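Local coordinates for uncharacterized protein with ferredoxin-like fold (Deinococcus radiodurans, PDB 3E8O) that is of unknown function but has a ferredoxin-like fold and, from its family, is possibly an antibiotic biosynthesis monooxygenase, at residues His42-Thr47 and Leu54-Ser59; Val58-Asp61 and His67-Ile70; Glu72-Asp75 and Ala79-Thr82. All coordinates share one frame; numbering follows the deposited sequence. Where two conformers were deposited one is given.

How the contacts relate
All three contacts lie in one ferredoxin-like domain and draw on the hairpin of strands 53-61 and 67-74, neighbours in the four-stranded antiparallel sheet. Contact 1 lays the end of helix 33-47 on strand 53-61; contact 2, whose centre is about 11 Å from that of contact 1, shares Val58 and Ser59 with it and zips the two strands together; contact 3 follows last in the chain, where strand 67-74 gives way to helix 77-84. Contacts 2 and 3 are about 19 Å apart between centres, on opposite sides of the chain's centre. Contact 1 bridges them: Thr47 packs on Trp74, and Ile70 and Glu72 are touched by Tyr56, which also bonds to a bound molecule of unknown identity.

Contact 1. Residues His42-Thr47 and Leu54-Ser59; sequences HIAQAT and LLYLVS
This is helix-on-sheet packing, with the C-terminal part of helix 33-47 lying over strand 53-61 inside the ferredoxin-like domain. Axes of the two short segments run nearly antiparallel, at 174°, and approach to 8.0 Å. Almost everything turns on one ring, Tyr56, which rises from the strand and fits against Ile43 and Ala44 and, one turn on, Thr47.

Thr47 takes one face of the ring. Its CB sits 3.9 Å from the centroid of the Tyr56 ring, 18° off the normal, a CH-pi contact displaced toward the rim, and the methyl CG2 comes down to 3.3 Å from Tyr56 CD2. What turns the methyl to the ring is the threonine rotamer: CG2 stands anti to the backbone N, while OG1 (chi1 -57°) points back up the helix and bonds to Ile43 O at 2.8 Å. That carbonyl also takes the amide of Thr47, and the hydroxyl approaches it from above the carbonyl plane.

At the CD1 side of the ring Ala44 comes in obliquely, its CA 3.5 Å and its CB 3.6 Å from Tyr56 CD1. The same methyl also reaches Val58, two residues further along the strand, 4.0 Å from Val58 CG2. Ile43 meets the far end of the tyrosine, with CG2 3.3 Å from Tyr56 OH.

Tyr56 OH itself is hydrogen-bonded to a bound molecule of unknown identity, probably from the crystallisation liquor, and the ring also packs on Ile70 and Glu72 of strand 67-74. The chemistry is therefore divided: carbon contacts hold the body of the ring, the threonine hydroxyl is satisfied within its own helix, and the phenol oxygen is left to bond to the bound molecule, which may mark a pocket.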
ATOM      1  N   HIS A  42     -15.068   4.822   2.849  1.00 12.68           N
ATOM      2  CA  HIS A  42     -15.787   6.083   2.604  1.00 14.95           C
ATOM      3  C   HIS A  42     -14.815   7.202   2.256  1.00 14.27           C
ATOM      4  O   HIS A  42     -15.012   7.942   1.284  1.00 15.91           O
ATOM      5  CB  HIS A  42     -16.667   6.483   3.782  1.00 16.47           C
ATOM      6  CG  HIS A  42     -17.341   7.805   3.603  1.00 28.37           C
ATOM      7  ND1 HIS A  42     -16.710   9.007   3.869  1.00 38.54           N
ATOM      8  CD2 HIS A  42     -18.580   8.114   3.157  1.00 34.49           C
ATOM      9  CE1 HIS A  42     -17.539  10.000   3.588  1.00 39.88           C
ATOM     10  NE2 HIS A  42     -18.680   9.483   3.157  1.00 38.30           N
ATOM     11  N   ILE A  43     -13.753   7.295   3.040  1.00 14.11           N
ATOM     12  CA  ILE A  43     -12.701   8.322   2.833  1.00 16.20           C
ATOM     13  C   ILE A  43     -12.051   8.146   1.454  1.00 13.31           C
ATOM     14  O   ILE A  43     -11.812   9.094   0.721  1.00 15.02           O
ATOM     15  CB  ILE A  43     -11.640   8.259   3.942  1.00 19.34           C
ATOM     16  CG1 ILE A  43     -12.246   8.677   5.298  1.00 18.75           C
ATOM     17  CG2 ILE A  43     -10.438   9.139   3.597  1.00 22.22           C
ATOM     18  CD1 ILE A  43     -11.437   8.068   6.538  1.00 23.39           C
ATOM     19  N   ALA A  44     -11.794   6.904   1.084  1.00 12.42           N
ATOM     20  CA  ALA A  44     -11.183   6.629  -0.220  1.00 12.05           C
ATOM     21  C   ALA A  44     -12.077   7.043  -1.381  1.00 14.31           C
ATOM     22  O   ALA A  44     -11.611   7.622  -2.343  1.00 15.04           O
ATOM     23  CB  ALA A  44     -10.772   5.124  -0.316  1.00 11.59           C
ATOM     24  N   GLN A  45     -13.369   6.753  -1.272  1.00 14.35           N
ATOM     25  CA  GLN A  45     -14.321   7.055  -2.337  1.00 17.64           C
ATOM     26  C   GLN A  45     -14.358   8.578  -2.565  1.00 16.81           C
ATOM     27  O   GLN A  45     -14.415   9.038  -3.689  1.00 17.87           O
ATOM     28  CB  GLN A  45     -15.712   6.512  -1.976  1.00 20.28           C
ATOM     29  N   ALA A  46     -14.312   9.320  -1.476  1.00 15.20           N
ATOM     30  CA  ALA A  46     -14.386  10.783  -1.558  1.00 16.00           C
ATOM     31  C   ALA A  46     -13.074  11.345  -2.098  1.00 15.49           C
ATOM     32  O   ALA A  46     -13.061  12.204  -2.979  1.00 16.78           O
ATOM     33  CB  ALA A  46     -14.632  11.370  -0.203  1.00 16.48           C
ATOM     34  N   THR A  47     -11.955  10.820  -1.612  1.00 15.00           N
ATOM     35  CA  THR A  47     -10.650  11.437  -1.908  1.00 14.81           C
ATOM     36  C   THR A  47     -10.256  11.260  -3.342  1.00 15.43           C
ATOM     37  O   THR A  47      -9.626  12.112  -3.969  1.00 17.00           O
ATOM     38  CB  THR A  47      -9.534  10.906  -0.983  1.00 13.91           C
ATOM     39  OG1 THR A  47      -9.906  11.134   0.369  1.00 17.08           O
ATOM     40  CG2 THR A  47      -8.227  11.633  -1.231  1.00 16.58           C
ATOM     41  N   LEU A  54      -4.156  10.975  -7.727  1.00 10.96           N
ATOM     42  CA  LEU A  54      -3.893   9.983  -8.778  1.00 11.38           C
ATOM     43  C   LEU A  54      -4.158   8.556  -8.309  1.00 11.76           C
ATOM     44  O   LEU A  54      -4.436   7.679  -9.097  1.00 15.05           O
ATOM     45  CB  LEU A  54      -2.480  10.116  -9.282  1.00 11.01           C
ATOM     46  CG  LEU A  54      -2.073  11.485  -9.840  1.00 12.91           C
ATOM     47  CD1 LEU A  54      -0.595  11.595 -10.123  1.00 13.90           C
ATOM     48  CD2 LEU A  54      -2.942  11.821 -11.076  1.00 15.59           C
ATOM     49  N   LEU A  55      -4.096   8.354  -7.010  1.00 10.23           N
ATOM     50  CA  LEU A  55      -4.329   7.031  -6.415  1.00  9.92           C
ATOM     51  C   LEU A  55      -4.656   7.211  -4.941  1.00  9.54           C
ATOM     52  O   LEU A  55      -4.017   7.993  -4.250  1.00  9.83           O
ATOM     53  CB  LEU A  55      -3.083   6.158  -6.494  1.00 11.66           C
ATOM     54  CG  LEU A  55      -3.258   4.694  -6.065  1.00 12.30           C
ATOM     55  CD1 LEU A  55      -4.137   3.912  -7.038  1.00 15.64           C
ATOM     56  CD2 LEU A  55      -1.882   4.051  -5.919  1.00 16.26           C
ATOM     57  N   TYR A  56      -5.638   6.482  -4.470  1.00  9.31           N
ATOM     58  CA  TYR A  56      -5.963   6.432  -3.025  1.00  9.68           C
ATOM     59  C   TYR A  56      -6.567   5.071  -2.740  1.00 10.41           C
ATOM     60  O   TYR A  56      -7.680   4.773  -3.129  1.00 11.90           O
ATOM     61  CB  TYR A  56      -6.921   7.552  -2.629  1.00  9.72           C
ATOM     62  CG  TYR A  56      -6.961   7.818  -1.144  1.00 10.16           C
ATOM     63  CD1 TYR A  56      -7.660   7.014  -0.297  1.00 12.44           C
ATOM     64  CD2 TYR A  56      -6.374   8.948  -0.606  1.00 11.06           C
ATOM     65  CE1 TYR A  56      -7.703   7.262   1.060  1.00 12.48           C
ATOM     66  CE2 TYR A  56      -6.433   9.216   0.727  1.00 11.98           C
ATOM     67  CZ  TYR A  56      -7.109   8.381   1.573  1.00 10.33           C
ATOM     68  OH  TYR A  56      -7.210   8.572   2.930  1.00 13.86           O
ATOM     69  N   LEU A  57      -5.776   4.235  -2.103  1.00  9.09           N
ATOM     70  CA  LEU A  57      -6.160   2.879  -1.747  1.00  9.48           C
ATOM     71  C   LEU A  57      -6.083   2.669  -0.236  1.00  8.63           C
ATOM     72  O   LEU A  57      -5.162   3.119   0.445  1.00 10.36           O
ATOM     73  CB  LEU A  57      -5.206   1.858  -2.385  1.00 10.81           C
ATOM     74  CG  LEU A  57      -5.095   1.829  -3.885  1.00 12.63           C
ATOM     75  CD1 LEU A  57      -3.948   0.893  -4.325  1.00 11.22           C
ATOM     76  CD2 LEU A  57      -6.404   1.442  -4.514  1.00 14.92           C
ATOM     77  N   VAL A  58      -7.096   1.979   0.266  1.00  8.44           N
ATOM     78  CA  VAL A  58      -7.151   1.594   1.651  1.00  9.46           C
ATOM     79  C   VAL A  58      -7.188   0.069   1.690  1.00  9.38           C
ATOM     80  O   VAL A  58      -7.946  -0.564   0.943  1.00  9.31           O
ATOM     81  CB  VAL A  58      -8.325   2.219   2.395  1.00  9.45           C
ATOM     82  CG1 VAL A  58      -8.138   3.743   2.513  1.00  9.68           C
ATOM     83  CG2 VAL A  58      -9.769   1.906   1.771  1.00 10.89           C
ATOM     84  N   SER A  59      -6.310  -0.529   2.488  1.00  8.82           N
ATOM     85  CA  SER A  59      -6.123  -1.997   2.460  1.00  7.99           C
ATOM     86  C   SER A  59      -5.830  -2.537   3.839  1.00  7.81           C
ATOM     87  O   SER A  59      -5.455  -1.806   4.744  1.00  9.45           O
ATOM     88  CB  SER A  59      -5.026  -2.366   1.433  1.00  7.91           C
ATOM     89  OG  SER A  59      -3.748  -1.830   1.793  1.00  8.94           O
TER

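Contact 2. Residues Val58-Asp61 and His67-Ile70; sequences VSED and HFLI
Phe68 lies alongside Glu60, the two side chains pointing the same way from a non-hydrogen-bonded pair of the hairpin. CE1 of the Phe68 ring is 3.4 Å from Glu60 CD, and the carboxylate and ring planes stand 45° apart. The glutamate chain is extended, with CG anti to the backbone N (chi1 -170°), which carries its stem past the ring to a carboxylate held by Arg37 in a salt bridge and by the amide of Gly66.

Beneath them the backbones are tied by Ser59 N to Leu69 O, Leu69 N to Ser59 O and Asp61 N to His67 O, each 2.9 Å. The last is the straightest, 170° at the hydrogen. On the other face of the sheet, Ser59 OG touches Leu69 CB at 3.5 Å; it bonds to Ser59 of the second subunit and shares a water with Leu69 O, the water's bond to that carbonyl being weak.

Strand 20-27 flanks strand 67-74 on its other side, and helix 33-47 packs on Phe68 through Leu36, Arg37 and Leu40. Beyond strand 53-61, Ser59, Glu60 and Asp61 pair with an antiparallel strand of the second subunit, continuing the sheet across the dimer.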
ATOM      1  N   VAL A  58      -7.096   1.979   0.266  1.00  8.44           N
ATOM      2  CA  VAL A  58      -7.151   1.594   1.651  1.00  9.46           C
ATOM      3  C   VAL A  58      -7.188   0.069   1.690  1.00  9.38           C
ATOM      4  O   VAL A  58      -7.946  -0.564   0.943  1.00  9.31           O
ATOM      5  CB  VAL A  58      -8.325   2.219   2.395  1.00  9.45           C
ATOM      6  CG1 VAL A  58      -8.138   3.743   2.513  1.00  9.68           C
ATOM      7  CG2 VAL A  58      -9.769   1.906   1.771  1.00 10.89           C
ATOM      8  N   SER A  59      -6.310  -0.529   2.488  1.00  8.82           N
ATOM      9  CA  SER A  59      -6.123  -1.997   2.460  1.00  7.99           C
ATOM     10  C   SER A  59      -5.830  -2.537   3.839  1.00  7.81           C
ATOM     11  O   SER A  59      -5.455  -1.806   4.744  1.00  9.45           O
ATOM     12  CB  SER A  59      -5.026  -2.366   1.433  1.00  7.91           C
ATOM     13  OG  SER A  59      -3.748  -1.830   1.793  1.00  8.94           O
ATOM     14  N   GLU A  60      -5.976  -3.837   3.964  1.00  9.08           N
ATOM     15  CA  GLU A  60      -5.753  -4.535   5.232  1.00  9.22           C
ATOM     16  C   GLU A  60      -4.625  -5.542   5.093  1.00  7.93           C
ATOM     17  O   GLU A  60      -4.569  -6.320   4.148  1.00  9.38           O
ATOM     18  CB  GLU A  60      -7.035  -5.245   5.702  1.00  9.86           C
ATOM     19  CG  GLU A  60      -6.943  -5.778   7.110  1.00 10.17           C
ATOM     20  CD  GLU A  60      -8.276  -6.206   7.708  1.00 11.81           C
ATOM     21  OE1 GLU A  60      -9.296  -6.071   7.014  1.00 12.06           O
ATOM     22  OE2 GLU A  60      -8.289  -6.638   8.912  1.00 12.71           O
ATOM     23  N   ASP A  61      -3.705  -5.456   6.036  1.00  9.06           N
ATOM     24  CA  ASP A  61      -2.489  -6.259   6.078  1.00  9.80           C
ATOM     25  C   ASP A  61      -2.848  -7.733   6.182  1.00 11.52           C
ATOM     26  O   ASP A  61      -3.494  -8.127   7.169  1.00 13.45           O
ATOM     27  CB  ASP A  61      -1.630  -5.791   7.288  1.00 11.43           C
ATOM     28  CG  ASP A  61      -0.237  -6.393   7.300  1.00 13.23           C
ATOM     29  OD1 ASP A  61      -0.050  -7.451   6.699  1.00 16.10           O
ATOM     30  OD2 ASP A  61       0.629  -5.799   7.960  1.00 16.81           O
ATOM     31  N   HIS A  67      -4.992  -4.320  10.986  1.00 12.25           N
ATOM     32  CA  HIS A  67      -3.913  -3.332  10.657  1.00 11.17           C
ATOM     33  C   HIS A  67      -4.097  -2.955   9.200  1.00  9.71           C
ATOM     34  O   HIS A  67      -4.200  -3.817   8.333  1.00 10.50           O
ATOM     35  CB  HIS A  67      -2.544  -3.918  10.948  1.00 11.83           C
ATOM     36  CG  HIS A  67      -2.315  -4.174  12.403  1.00 14.86           C
ATOM     37  ND1 HIS A  67      -1.392  -3.470  13.131  1.00 17.44           N
ATOM     38  CD2 HIS A  67      -2.935  -5.008  13.270  1.00 17.86           C
ATOM     39  CE1 HIS A  67      -1.415  -3.893  14.385  1.00 19.22           C
ATOM     40  NE2 HIS A  67      -2.332  -4.843  14.493  1.00 19.54           N
ATOM     41  N   PHE A  68      -4.126  -1.648   8.970  1.00  8.97           N
ATOM     42  CA  PHE A  68      -4.504  -1.077   7.676  1.00  9.51           C
ATOM     43  C   PHE A  68      -3.429  -0.164   7.139  1.00  9.39           C
ATOM     44  O   PHE A  68      -2.576   0.364   7.859  1.00 10.39           O
ATOM     45  CB  PHE A  68      -5.830  -0.302   7.827  1.00  9.67           C
ATOM     46  CG  PHE A  68      -6.966  -1.147   8.371  1.00  9.82           C
ATOM     47  CD1 PHE A  68      -7.670  -1.998   7.556  1.00 10.31           C
ATOM     48  CD2 PHE A  68      -7.267  -1.154   9.733  1.00 12.44           C
ATOM     49  CE1 PHE A  68      -8.642  -2.811   8.043  1.00 11.08           C
ATOM     50  CE2 PHE A  68      -8.245  -1.978  10.221  1.00 12.31           C
ATOM     51  CZ  PHE A  68      -8.930  -2.806   9.376  1.00 11.95           C
ATOM     52  N   LEU A  69      -3.505  -0.027   5.820  1.00  8.64           N
ATOM     53  CA  LEU A  69      -2.603   0.798   5.039  0.50 10.17           C
ATOM     54  C   LEU A  69      -3.409   1.784   4.196  1.00  9.10           C
ATOM     55  O   LEU A  69      -4.459   1.434   3.646  1.00 10.33           O
ATOM     56  CB  LEU A  69      -1.735  -0.104   4.123  0.50 10.23           C
ATOM     57  CG  LEU A  69      -0.619   0.454   3.228  0.50 11.52           C
ATOM     58  CD1 LEU A  69       0.517   1.094   4.040  0.50 12.08           C
ATOM     59  CD2 LEU A  69      -0.043  -0.664   2.309  0.50 13.69           C
ATOM     60  N   ILE A  70      -2.880   2.989   4.079  1.00  9.25           N
ATOM     61  CA  ILE A  70      -3.417   4.034   3.240  1.00  9.76           C
ATOM     62  C   ILE A  70      -2.300   4.393   2.259  1.00  9.57           C
ATOM     63  O   ILE A  70      -1.229   4.885   2.652  1.00 10.94           O
ATOM     64  CB  ILE A  70      -3.886   5.289   3.993  1.00  9.46           C
ATOM     65  CG1 ILE A  70      -4.833   4.984   5.162  1.00 10.57           C
ATOM     66  CG2 ILE A  70      -4.523   6.255   3.024  1.00 10.70           C
ATOM     67  CD1 ILE A  70      -5.249   6.185   5.972  1.00 11.96           C
TER
HETATM   68  O   HOH W   1      -3.328   0.751   0.806  1.00 10.45           O

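Contact 3. Residues Glu72-Asp75 and Ala79-Thr82; sequences EHWD and AMHT
Met80, present as selenomethionine, crosses the indole of Trp74 at about a right angle, and its path from the helix can be followed atom by atom. CB comes first, 3.7 Å from Trp74 CG, at the root of the indole. CG lies over the five-membered ring, 3.9 Å from its centroid and 19° off the normal, a CH-pi contact, and is 3.7 Å from Trp74 CD1. It gets there because CG stands anti to the backbone N (chi1 -174°), running the chain out across the ring. The selenium is farther round, 4.8 Å from the same centroid and well off the normal, so the Met-aromatic contact is an oblique one. A bend at the last torsion, chi3 69°, then turns the methyl CE away from the indole. Beyond the tryptophan, Met80 also packs on Val20 of strand 20-27 and on Ile117 of the second subunit.

In the fold this is a strand-to-helix connection: strand 67-74 ends at Trp74, the chain turns through Asp75 and Asn76, and helix 77-84 folds back so that its first turn rests on Trp74, the last residue of the strand. The side chain of Asn76 accepts a hydrogen bond from the amide of Ala79.

Ala79 meets the six-membered side of the indole, its CB 4.1 Å from Trp74 CE3 and its carbonyl approaching the same atom obliquely. The ring of His83, later in the helix, also meets the indole.

A bond from within the strand helps to set the tilt of the indole. Trp74 NE1 donates to Glu72 OE1 at 2.8 Å, with the acceptor almost exactly in the ring plane, and the bond reaches the carboxylate on its anti side. The backbone of Glu72 is in turn hydrogen-bonded to Ser22 of strand 20-27.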
ATOM      1  N   GLU A  72      -1.327   6.524  -1.173  1.00  8.88           N
ATOM      2  CA  GLU A  72      -1.797   7.655  -1.978  1.00  8.98           C
ATOM      3  C   GLU A  72      -0.726   8.145  -2.926  1.00  8.49           C
ATOM      4  O   GLU A  72       0.428   8.197  -2.569  1.00  9.60           O
ATOM      5  CB  GLU A  72      -2.199   8.870  -1.082  1.00  9.32           C
ATOM      6  CG  GLU A  72      -2.922   8.527   0.194  1.00 10.34           C
ATOM      7  CD  GLU A  72      -3.172   9.663   1.148  1.00  9.93           C
ATOM      8  OE1 GLU A  72      -3.334  10.818   0.683  1.00 11.03           O
ATOM      9  OE2 GLU A  72      -3.266   9.390   2.382  1.00 11.93           O
ATOM     10  N   HIS A  73      -1.161   8.539  -4.118  1.00  9.27           N
ATOM     11  CA  HIS A  73      -0.299   9.227  -5.083  1.00 10.00           C
ATOM     12  C   HIS A  73      -0.962  10.540  -5.442  1.00  9.47           C
ATOM     13  O   HIS A  73      -2.129  10.573  -5.791  1.00 11.22           O
ATOM     14  CB  HIS A  73      -0.079   8.428  -6.376  1.00 10.12           C
ATOM     15  CG  HIS A  73       0.629   7.140  -6.187  1.00 11.18           C
ATOM     16  ND1 HIS A  73       0.824   6.275  -7.240  1.00 12.51           N
ATOM     17  CD2 HIS A  73       1.162   6.545  -5.089  1.00 10.52           C
ATOM     18  CE1 HIS A  73       1.482   5.215  -6.797  1.00 12.51           C
ATOM     19  NE2 HIS A  73       1.689   5.347  -5.498  1.00 12.65           N
ATOM     20  N   TRP A  74      -0.220  11.624  -5.274  1.00  9.00           N
ATOM     21  CA  TRP A  74      -0.673  13.007  -5.551  1.00 10.03           C
ATOM     22  C   TRP A  74       0.172  13.611  -6.635  1.00 11.04           C
ATOM     23  O   TRP A  74       1.384  13.421  -6.694  1.00 10.20           O
ATOM     24  CB  TRP A  74      -0.572  13.860  -4.267  1.00 11.72           C
ATOM     25  CG  TRP A  74      -1.583  13.440  -3.229  1.00 10.74           C
ATOM     26  CD1 TRP A  74      -1.384  12.560  -2.202  1.00 10.86           C
ATOM     27  CD2 TRP A  74      -2.960  13.816  -3.176  1.00 10.78           C
ATOM     28  NE1 TRP A  74      -2.566  12.340  -1.536  1.00 10.99           N
ATOM     29  CE2 TRP A  74      -3.547  13.114  -2.100  1.00 11.12           C
ATOM     30  CE3 TRP A  74      -3.762  14.668  -3.945  1.00 11.23           C
ATOM     31  CZ2 TRP A  74      -4.878  13.226  -1.783  1.00 13.03           C
ATOM     32  CZ3 TRP A  74      -5.091  14.773  -3.613  1.00 11.48           C
ATOM     33  CH2 TRP A  74      -5.631  14.065  -2.563  1.00 13.16           C
ATOM     34  N   ASP A  75      -0.452  14.432  -7.463  1.00 10.92           N
ATOM     35  CA  ASP A  75       0.264  15.025  -8.594  1.00 12.31           C
ATOM     36  C   ASP A  75       1.425  15.878  -8.144  1.00 12.37           C
ATOM     37  O   ASP A  75       2.438  15.949  -8.781  1.00 14.22           O
ATOM     38  CB  ASP A  75      -0.681  15.853  -9.449  1.00 15.48           C
ATOM     39  CG  ASP A  75      -0.009  16.383 -10.646  1.00 23.37           C
ATOM     40  OD1 ASP A  75       0.329  15.571 -11.539  1.00 31.27           O
ATOM     41  OD2 ASP A  75       0.256  17.603 -10.644  1.00 24.95           O
ATOM     42  N   ALA A  79      -1.163  19.884  -4.107  1.00 13.79           N
ATOM     43  CA  ALA A  79      -2.450  19.192  -4.146  1.00 13.49           C
ATOM     44  C   ALA A  79      -2.650  18.381  -2.879  1.00 11.91           C
ATOM     45  O   ALA A  79      -3.772  18.282  -2.347  1.00 13.07           O
ATOM     46  CB  ALA A  79      -2.602  18.333  -5.384  1.00 14.18           C
HETATM   47  N   MSE A  80      -1.589  17.744  -2.417  1.00 12.46           N
HETATM   48  CA  MSE A  80      -1.689  16.964  -1.187  1.00 11.93           C
HETATM   49  C   MSE A  80      -2.010  17.852  -0.003  1.00 12.02           C
HETATM   50  O   MSE A  80      -2.856  17.519   0.789  1.00 12.54           O
HETATM   51  CB  MSE A  80      -0.412  16.186  -0.962  1.00 12.12           C
HETATM   52  CG  MSE A  80      -0.519  15.264   0.214  1.00 19.12           C
HETATM   53 SE   MSE A  80       1.117  14.325   0.573  0.75 27.60          SE
HETATM   54  CE  MSE A  80       1.985  15.788   1.114  1.00 21.59           C
ATOM     55  N   HIS A  81      -1.354  18.995   0.075  1.00 12.85           N
ATOM     56  CA  HIS A  81      -1.572  19.948   1.155  1.00 13.96           C
ATOM     57  C   HIS A  81      -3.005  20.461   1.168  1.00 14.29           C
ATOM     58  O   HIS A  81      -3.648  20.582   2.221  1.00 14.72           O
ATOM     59  CB  HIS A  81      -0.546  21.072   1.133  1.00 14.40           C
ATOM     60  CG  HIS A  81       0.745  20.643   1.740  1.00 21.21           C
ATOM     61  ND1 HIS A  81       1.971  20.840   1.148  1.00 28.14           N
ATOM     62  CD2 HIS A  81       0.979  19.914   2.864  1.00 26.12           C
ATOM     63  CE1 HIS A  81       2.917  20.335   1.929  1.00 25.88           C
ATOM     64  NE2 HIS A  81       2.341  19.746   2.962  1.00 29.82           N
ATOM     65  N   THR A  82      -3.536  20.656  -0.024  1.00 14.19           N
ATOM     66  CA  THR A  82      -4.927  21.092  -0.158  1.00 12.81           C
ATOM     67  C   THR A  82      -5.884  20.032   0.407  1.00 13.86           C
ATOM     68  O   THR A  82      -6.820  20.309   1.185  1.00 14.53           O
ATOM     69  CB  THR A  82      -5.248  21.439  -1.633  1.00 13.49           C
ATOM     70  OG1 THR A  82      -4.503  22.611  -1.963  1.00 16.20           O
ATOM     71  CG2 THR A  82      -6.755  21.731  -1.853  1.00 16.73           C
TER